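Local coordinates for protein VP1 (Polyomavirus HPyV7, PDB 4PCH) that assembles through its jelly-roll domain into pentamers that build the polyomavirus capsid and probably takes part in attachment to host cells, at residues Q117-A122 against S229-G234; I131-D136 against L157-K162. All blocks are in the same frame, centred on the assembly; numbering follows the deposited sequence. Where two conformers were deposited one is given.

Contact 1 (Q117-A122 against S229-G234)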
loop_
_atom_site.group_PDB
_atom_site.type_symbol
_atom_site.label_atom_id
_atom_site.label_comp_id
_atom_site.label_asym_id
_atom_site.label_seq_id
_atom_site.Cartn_x
_atom_site.Cartn_y
_atom_site.Cartn_z
ATOM N N GLN B 117 -15.476 -3.950 4.678
ATOM C CA GLN B 117 -15.741 -3.480 3.326
ATOM C C GLN B 117 -15.736 -4.649 2.335
ATOM O O GLN B 117 -15.075 -5.666 2.554
ATOM C CB GLN B 117 -14.661 -2.472 2.874
ATOM C CG GLN B 117 -14.472 -1.297 3.822
ATOM C CD GLN B 117 -13.101 -0.681 3.762
ATOM O OE1 GLN B 117 -12.601 -0.328 2.685
ATOM N NE2 GLN B 117 -12.492 -0.469 4.946
ATOM N N LEU B 118 -16.443 -4.419 1.229
ATOM C CA LEU B 118 -16.420 -5.301 0.062
ATOM C C LEU B 118 -16.557 -4.450 -1.179
ATOM O O LEU B 118 -17.472 -3.629 -1.254
ATOM C CB LEU B 118 -17.555 -6.304 0.119
ATOM C CG LEU B 118 -17.832 -7.134 -1.153
ATOM C CD1 LEU B 118 -16.631 -8.024 -1.473
ATOM C CD2 LEU B 118 -19.123 -7.933 -1.064
ATOM N N TYR B 119 -15.671 -4.678 -2.147
ATOM C CA TYR B 119 -15.757 -4.025 -3.473
ATOM C C TYR B 119 -15.731 -5.132 -4.503
ATOM O O TYR B 119 -14.761 -5.863 -4.588
ATOM C CB TYR B 119 -14.625 -3.049 -3.667
ATOM C CG TYR B 119 -14.514 -2.082 -2.511
ATOM C CD1 TYR B 119 -15.351 -0.986 -2.426
ATOM C CD2 TYR B 119 -13.603 -2.284 -1.487
ATOM C CE1 TYR B 119 -15.294 -0.111 -1.349
ATOM C CE2 TYR B 119 -13.510 -1.400 -0.427
ATOM C CZ TYR B 119 -14.375 -0.324 -0.351
ATOM O OH TYR B 119 -14.336 0.551 0.704
ATOM N N PHE B 120 -16.837 -5.300 -5.215
ATOM C CA PHE B 120 -16.979 -6.463 -6.112
ATOM C C PHE B 120 -17.624 -6.068 -7.412
ATOM O O PHE B 120 -18.590 -5.305 -7.409
ATOM C CB PHE B 120 -17.828 -7.553 -5.448
ATOM C CG PHE B 120 -18.101 -8.734 -6.330
ATOM C CD1 PHE B 120 -17.248 -9.829 -6.326
ATOM C CD2 PHE B 120 -19.241 -8.763 -7.139
ATOM C CE1 PHE B 120 -17.485 -10.932 -7.141
ATOM C CE2 PHE B 120 -19.484 -9.840 -7.958
ATOM C CZ PHE B 120 -18.603 -10.922 -7.973
ATOM N N TRP B 121 -17.102 -6.599 -8.525
ATOM C CA TRP B 121 -17.809 -6.490 -9.791
ATOM C C TRP B 121 -17.694 -7.802 -10.565
ATOM O O TRP B 121 -16.735 -8.588 -10.392
ATOM C CB TRP B 121 -17.305 -5.294 -10.635
ATOM C CG TRP B 121 -15.877 -5.404 -11.031
ATOM C CD1 TRP B 121 -14.801 -4.794 -10.419
ATOM C CD2 TRP B 121 -15.338 -6.166 -12.126
ATOM N NE1 TRP B 121 -13.645 -5.163 -11.050
ATOM C CE2 TRP B 121 -13.940 -5.997 -12.100
ATOM C CE3 TRP B 121 -15.902 -6.988 -13.111
ATOM C CZ2 TRP B 121 -13.092 -6.619 -13.021
ATOM C CZ3 TRP B 121 -15.071 -7.597 -14.035
ATOM C CH2 TRP B 121 -13.668 -7.412 -13.978
ATOM N N ALA B 122 -18.681 -8.021 -11.423
ATOM C CA ALA B 122 -18.694 -9.129 -12.384
ATOM C C ALA B 122 -19.398 -8.719 -13.661
ATOM O O ALA B 122 -20.318 -7.897 -13.659
ATOM C CB ALA B 122 -19.322 -10.393 -11.803
ATOM N N SER B 229 -22.704 -6.381 -8.989
ATOM C CA SER B 229 -21.781 -5.595 -8.173
ATOM C C SER B 229 -22.164 -5.594 -6.710
ATOM O O SER B 229 -23.280 -5.935 -6.354
ATOM C CB SER B 229 -21.661 -4.164 -8.707
ATOM O OG SER B 229 -22.828 -3.410 -8.517
ATOM N N ALA B 230 -21.199 -5.243 -5.851
ATOM C CA ALA B 230 -21.495 -4.925 -4.466
ATOM C C ALA B 230 -20.370 -4.063 -3.960
ATOM O O ALA B 230 -19.179 -4.397 -4.157
ATOM C CB ALA B 230 -21.590 -6.188 -3.630
ATOM N N ASP B 231 -20.733 -2.971 -3.307
ATOM C CA ASP B 231 -19.769 -2.007 -2.798
ATOM C C ASP B 231 -20.203 -1.534 -1.420
ATOM O O ASP B 231 -21.041 -0.647 -1.283
ATOM C CB ASP B 231 -19.610 -0.845 -3.781
ATOM C CG ASP B 231 -18.930 -1.279 -5.064
ATOM O OD1 ASP B 231 -17.666 -1.440 -5.079
ATOM O OD2 ASP B 231 -19.655 -1.556 -6.049
ATOM N N MET B 232 -19.654 -2.189 -0.408
ATOM C CA MET B 232 -19.862 -1.813 0.989
ATOM C C MET B 232 -18.621 -1.067 1.429
ATOM O O MET B 232 -17.544 -1.646 1.484
ATOM C CB MET B 232 -20.051 -3.047 1.857
ATOM C CG MET B 232 -20.194 -2.664 3.336
ATOM S SD MET B 232 -20.703 -4.010 4.405
ATOM C CE MET B 232 -19.370 -5.153 4.155
ATOM N N VAL B 233 -18.781 0.233 1.630
ATOM C CA VAL B 233 -17.676 1.118 1.965
ATOM C C VAL B 233 -17.370 1.086 3.458
ATOM O O VAL B 233 -16.263 1.405 3.855
ATOM C CB VAL B 233 -17.952 2.572 1.495
ATOM C CG1 VAL B 233 -16.714 3.429 1.645
ATOM C CG2 VAL B 233 -18.409 2.626 0.059
ATOM N N GLY B 234 -18.337 0.670 4.280
ATOM C CA GLY B 234 -18.126 0.487 5.723
ATOM C C GLY B 234 -19.416 0.735 6.466
ATOM O O GLY B 234 -20.496 0.495 5.902
#

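Contact 2 (I131-D136 against L157-K162)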
loop_
_atom_site.group_PDB
_atom_site.type_symbol
_atom_site.label_atom_id
_atom_site.label_comp_id
_atom_site.label_asym_id
_atom_site.label_seq_id
_atom_site.Cartn_x
_atom_site.Cartn_y
_atom_site.Cartn_z
ATOM N N ILE B 131 -21.429 -19.508 -4.374
ATOM C CA ILE B 131 -21.475 -20.559 -3.384
ATOM C C ILE B 131 -22.067 -19.978 -2.095
ATOM O O ILE B 131 -21.694 -18.869 -1.661
ATOM C CB ILE B 131 -20.080 -21.140 -3.088
ATOM C CG1 ILE B 131 -19.357 -21.554 -4.365
ATOM C CG2 ILE B 131 -20.200 -22.325 -2.140
ATOM C CD1 ILE B 131 -17.939 -21.987 -4.112
ATOM N N GLY B 132 -23.015 -20.694 -1.522
ATOM C CA GLY B 132 -23.632 -20.289 -0.248
ATOM C C GLY B 132 -22.804 -20.765 0.921
ATOM O O GLY B 132 -22.522 -21.950 1.017
ATOM N N ILE B 133 -22.379 -19.845 1.792
ATOM C CA ILE B 133 -21.591 -20.214 2.962
ATOM C C ILE B 133 -22.124 -19.464 4.160
ATOM O O ILE B 133 -22.239 -18.248 4.114
ATOM C CB ILE B 133 -20.097 -19.799 2.825
ATOM C CG1 ILE B 133 -19.480 -20.491 1.616
ATOM C CG2 ILE B 133 -19.347 -20.139 4.109
ATOM C CD1 ILE B 133 -19.225 -21.957 1.809
ATOM N N ASN B 134 -22.482 -20.201 5.201
ATOM C CA ASN B 134 -22.791 -19.563 6.485
ATOM C C ASN B 134 -21.519 -19.711 7.339
ATOM O O ASN B 134 -21.134 -20.834 7.634
ATOM C CB ASN B 134 -23.985 -20.219 7.157
ATOM C CG ASN B 134 -24.406 -19.481 8.429
ATOM O OD1 ASN B 134 -23.569 -18.906 9.116
ATOM N ND2 ASN B 134 -25.706 -19.472 8.725
ATOM N N PRO B 135 -20.884 -18.576 7.727
ATOM C CA PRO B 135 -19.638 -18.660 8.497
ATOM C C PRO B 135 -19.823 -19.284 9.860
ATOM O O PRO B 135 -18.845 -19.770 10.451
ATOM C CB PRO B 135 -19.174 -17.194 8.597
ATOM C CG PRO B 135 -20.417 -16.399 8.480
ATOM C CD PRO B 135 -21.249 -17.173 7.466
ATOM N N ASP B 136 -21.059 -19.323 10.365
ATOM C CA ASP B 136 -21.323 -20.019 11.609
ATOM C C ASP B 136 -22.736 -20.587 11.569
ATOM O O ASP B 136 -23.693 -19.930 12.000
ATOM C CB ASP B 136 -21.152 -19.095 12.813
ATOM C CG ASP B 136 -21.264 -19.848 14.140
ATOM O OD1 ASP B 136 -21.834 -20.959 14.194
ATOM O OD2 ASP B 136 -20.801 -19.330 15.170
ATOM N N LEU B 157 -17.726 -29.575 -2.043
ATOM C CA LEU B 157 -18.512 -30.012 -3.185
ATOM C C LEU B 157 -20.002 -29.963 -2.875
ATOM O O LEU B 157 -20.804 -29.788 -3.779
ATOM C CB LEU B 157 -18.119 -31.432 -3.593
ATOM C CG LEU B 157 -16.728 -31.633 -4.206
ATOM C CD1 LEU B 157 -16.451 -33.121 -4.383
ATOM C CD2 LEU B 157 -16.610 -30.898 -5.535
ATOM N N GLN B 158 -20.348 -30.120 -1.598
ATOM C CA GLN B 158 -21.719 -30.129 -1.103
ATOM C C GLN B 158 -22.331 -28.761 -0.769
ATOM O O GLN B 158 -23.539 -28.679 -0.534
ATOM C CB GLN B 158 -21.780 -30.961 0.187
ATOM C CG GLN B 158 -21.567 -32.455 -0.010
ATOM C CD GLN B 158 -20.105 -32.850 -0.125
ATOM O OE1 GLN B 158 -19.211 -32.172 0.395
ATOM N NE2 GLN B 158 -19.856 -33.962 -0.798
ATOM N N ALA B 159 -21.521 -27.702 -0.682
ATOM C CA ALA B 159 -22.037 -26.378 -0.331
ATOM C C ALA B 159 -23.043 -25.959 -1.401
ATOM O O ALA B 159 -22.848 -26.245 -2.580
ATOM C CB ALA B 159 -20.916 -25.365 -0.267
ATOM N N LEU B 160 -24.102 -25.283 -0.982
ATOM C CA LEU B 160 -25.165 -24.869 -1.911
ATOM C C LEU B 160 -24.605 -23.963 -3.014
ATOM O O LEU B 160 -23.842 -23.034 -2.750
ATOM C CB LEU B 160 -26.238 -24.125 -1.129
ATOM C CG LEU B 160 -27.481 -23.563 -1.812
ATOM C CD1 LEU B 160 -28.213 -24.647 -2.575
ATOM C CD2 LEU B 160 -28.365 -22.914 -0.737
ATOM N N ARG B 161 -25.033 -24.233 -4.248
ATOM C CA ARG B 161 -24.663 -23.410 -5.386
ATOM C C ARG B 161 -25.907 -22.854 -6.039
ATOM O O ARG B 161 -26.910 -23.553 -6.172
ATOM C CB ARG B 161 -23.834 -24.212 -6.368
ATOM C CG ARG B 161 -22.419 -24.321 -5.869
ATOM C CD ARG B 161 -21.602 -25.308 -6.645
ATOM N NE ARG B 161 -20.191 -24.996 -6.478
ATOM C CZ ARG B 161 -19.456 -25.421 -5.454
ATOM N NH1 ARG B 161 -20.010 -26.167 -4.498
ATOM N NH2 ARG B 161 -18.173 -25.103 -5.385
ATOM N N LYS B 162 -25.837 -21.582 -6.408
ATOM C CA LYS B 162 -26.943 -20.867 -7.049
ATOM C C LYS B 162 -26.354 -19.810 -7.957
ATOM O O LYS B 162 -25.142 -19.545 -7.942
ATOM C CB LYS B 162 -27.861 -20.185 -6.035
ATOM C CG LYS B 162 -28.758 -21.083 -5.205
ATOM C CD LYS B 162 -30.027 -20.353 -4.796
ATOM C CE LYS B 162 -30.963 -21.328 -4.116
ATOM N NZ LYS B 162 -32.123 -20.658 -3.481
HETATM O O HOH W 1 -24.026 -23.920 2.232
#

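Contact 1 (Q117-A122 against S229-G234)
Tyr119 and Asp231 both carry CG anti to their carbonyl carbon (chi1 -52° and -69°), which brings ring and carboxylate together above a non-hydrogen-bonded pair of the antiparallel jelly-roll sheet. Asp231 OD1 lies at the ring edge, in plane, 3.6 Å from Tyr119 CD1; the two side chains cross at about a right angle. The same OD1 forms a salt bridge with Arg260, tying the carboxylate to strand 253-271. The hydrogen-bonded pairs Leu118-Met232 and Phe120-Ala230 flank this one, each closed by two backbone bonds; Met232 N to Leu118 O measures 2.7 Å, and Leu118 N to Met232 O 3.0 Å. On the face bearing Leu118, Phe120, Ala230 and Met232, Leu118 CD2 packs on Ala230 CB at 4.0 Å, and Tyr202 of a neighbouring subunit covers Leu118 and Phe120. Val233 and Gly234 together face Gln255, a classic beta bulge in the pairing of strand 224-236 with strand 253-271. Gln117 CG passes 3.2 Å from Val233 O, and the amide beyond it meets the tyrosine: Tyr119 OH donates to Gln117 OE1 over 2.8 Å, tilted 27° from the carbonyl plane.

Contact 2 (I131-D136 against L157-K162)
A short antiparallel ladder at the edge of a small three-stranded sheet joins Ile131 to Arg161 as a non-hydrogen-bonded pair, their CA atoms 4.7 Å apart. The two side chains lie alongside one another and point the same way. Ile131 holds CG1 anti to its carbonyl carbon (chi1 -52°), which sends CG1 and CD1 to the arginine and turns CG2 to Ala159. In one of the two conformers of Arg161, extended from CG to NE, Ile131 CG1 sits over one face of the guanidinium, offset toward its rim, while Ile131 CD1 comes within 3.4 Å of Arg161 NH2. In this conformer NE makes a salt bridge with Asp177 and NH1 a hydrogen bond to Ser156 O. In the sheet, strand 129-132 lies between 161-163 and 174-176, and Ile131 also bonds through its backbone to Val175. One almost straight bond continues the pairing, Gly132 N to Leu160 O at 2.8 Å with 179° at the hydrogen. Beyond it the backbones part and a water takes over, donating to Gly132 O at 2.8 Å and accepting only weakly from Leu160 N. The methyl of Ala159 points toward the opposite segment and packs against the other branch of the isoleucine, Ile131 CG2, at 3.6 Å; Ile133 CD1 approaches the same methyl at 4.3 Å. Further along, Asn134 OD1 accepts from Asp136 N at 2.8 Å, forming an Asx turn.

In the fold
Contact 1 lies in the main jelly-roll sheet, its centre about 6 Å from the centre of the chain, whereas contact 2 lies about 18 Å out. The centres of the two contacts are about 20 Å apart and their nearest atoms about 10 Å, so they do not touch. The chain still links them closely: strand 117-124 is followed directly by strand 129-132, and contact 2 is nested within the 106 residues separating the segments of contact 1. Both also meet a second subunit of the pentamer, with Met232 of contact 1 packing on its Pro96 and Ile131 and Ile133 of contact 2 on its Leu93 and Tyr258.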